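Local coordinates for PfEMP1 variant 2 of strain MC (Plasmodium falciparum, PDB 3C64), which probably binds host-cell receptors such as CD36, as part of the cysteine-rich interdomain region of a malaria parasite adhesion protein, at residues Leu90-Leu95 and Ala119-Ile124. Sequence-based numbering, arbitrary orientation.
Sequences LMKDLL and AGVGGI
Asp93 and Ile124 bring the two backbones closest, their CA atoms lying 5.3 Å apart, and OD1 of the Asp93 carboxylate faces the loop backbone there. With CG beside the backbone N (chi1 -70°), Asp93 directs OD1 at the loop, where it lies 3.6 Å from CA of Ile124. This same oxygen accepts a hydrogen bond from the backbone N of Asp125, the next residue along, a bond that ties the loop main chain to the helix at this point.

Van der Waals contacts are few. Methyl CG2 of Ile124 stands 3.9 Å from the carboxylate oxygen OD1 of Asp93, and the Ile124 side chain also touches Leu96, Glu97 and Gln100, farther along helix 81-102. The apolar approach of Lys92 CE to Val121 CG1, at 4.3 Å, is loose.

A second polar approach is made by Lys92, whose CG is anti to the backbone N (chi1 165°) and whose chain beyond is extended, carrying NZ to 2.9 Å from Gly122 O.

Together the segments bury 217 Å². Met91, Leu94 and Leu95 instead pack on the second subunit. The arrangement is plain helix-to-loop packing, in which an aspartate of helix 81-102 accepts a backbone N-H from the connection between helices 106-118 and 130-136 in this all-helical CIDR fragment.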
# COMPACT_ATOMS: atom_id res chain seq x y z
N LEU A 90 -7.55 1.63 3.84
CA LEU A 90 -6.24 1.04 4.08
C LEU A 90 -6.37 -0.47 4.16
O LEU A 90 -5.52 -1.19 3.66
CB LEU A 90 -5.63 1.60 5.36
CG LEU A 90 -4.35 0.93 5.86
CD1 LEU A 90 -3.25 1.06 4.82
CD2 LEU A 90 -3.92 1.55 7.17
N MET A 91 -7.45 -0.95 4.79
CA MET A 91 -7.68 -2.38 4.91
C MET A 91 -7.90 -3.00 3.52
O MET A 91 -7.23 -3.97 3.16
CB MET A 91 -8.89 -2.68 5.81
CG MET A 91 -8.68 -2.36 7.30
SD MET A 91 -7.30 -3.27 8.04
CE MET A 91 -6.15 -1.95 8.37
N LYS A 92 -8.81 -2.43 2.75
CA LYS A 92 -9.10 -2.92 1.41
C LYS A 92 -7.84 -2.91 0.53
O LYS A 92 -7.53 -3.91 -0.13
CB LYS A 92 -10.19 -2.08 0.78
CG LYS A 92 -10.34 -2.26 -0.71
CD LYS A 92 -11.39 -1.32 -1.21
CE LYS A 92 -11.24 -1.10 -2.69
NZ LYS A 92 -12.40 -0.31 -3.21
N ASP A 93 -7.11 -1.80 0.54
CA ASP A 93 -5.88 -1.68 -0.25
C ASP A 93 -4.79 -2.67 0.17
O ASP A 93 -4.11 -3.24 -0.67
CB ASP A 93 -5.33 -0.25 -0.20
CG ASP A 93 -6.20 0.74 -0.96
OD1 ASP A 93 -6.92 0.32 -1.89
OD2 ASP A 93 -6.15 1.94 -0.62
N LEU A 94 -4.63 -2.86 1.47
CA LEU A 94 -3.62 -3.79 1.97
C LEU A 94 -3.93 -5.22 1.57
O LEU A 94 -3.03 -5.94 1.16
CB LEU A 94 -3.46 -3.69 3.48
CG LEU A 94 -2.64 -2.50 3.99
CD1 LEU A 94 -2.45 -2.63 5.48
CD2 LEU A 94 -1.29 -2.45 3.28
N LEU A 95 -5.21 -5.62 1.66
CA LEU A 95 -5.63 -6.97 1.30
C LEU A 95 -5.27 -7.25 -0.16
O LEU A 95 -4.49 -8.15 -0.47
CB LEU A 95 -7.14 -7.12 1.45
CG LEU A 95 -7.84 -8.47 1.72
CD1 LEU A 95 -9.13 -8.52 0.91
CD2 LEU A 95 -6.98 -9.67 1.38
N ALA A 119 -17.94 -7.18 -9.13
CA ALA A 119 -18.59 -7.39 -7.84
C ALA A 119 -18.79 -6.07 -7.09
O ALA A 119 -19.15 -6.07 -5.91
CB ALA A 119 -17.77 -8.35 -6.99
N GLY A 120 -18.55 -4.96 -7.77
CA GLY A 120 -18.71 -3.66 -7.14
C GLY A 120 -17.70 -3.41 -6.04
O GLY A 120 -18.06 -3.10 -4.92
N VAL A 121 -16.43 -3.61 -6.36
CA VAL A 121 -15.33 -3.39 -5.42
C VAL A 121 -14.28 -2.58 -6.17
O VAL A 121 -13.75 -3.04 -7.19
CB VAL A 121 -14.69 -4.74 -4.95
CG1 VAL A 121 -13.55 -4.47 -3.97
CG2 VAL A 121 -15.72 -5.63 -4.29
N GLY A 122 -14.02 -1.36 -5.72
CA GLY A 122 -13.03 -0.54 -6.39
C GLY A 122 -11.66 -1.19 -6.32
O GLY A 122 -11.38 -1.97 -5.41
N GLY A 123 -10.82 -0.94 -7.32
CA GLY A 123 -9.48 -1.50 -7.31
C GLY A 123 -8.60 -0.76 -6.31
O GLY A 123 -9.07 0.14 -5.61
N ILE A 124 -7.33 -1.13 -6.25
CA ILE A 124 -6.38 -0.48 -5.34
C ILE A 124 -6.18 1.01 -5.66
O ILE A 124 -6.02 1.40 -6.82
CB ILE A 124 -5.01 -1.17 -5.39
CG1 ILE A 124 -5.16 -2.65 -5.02
CG2 ILE A 124 -4.04 -0.47 -4.47
CD1 ILE A 124 -4.00 -3.51 -5.51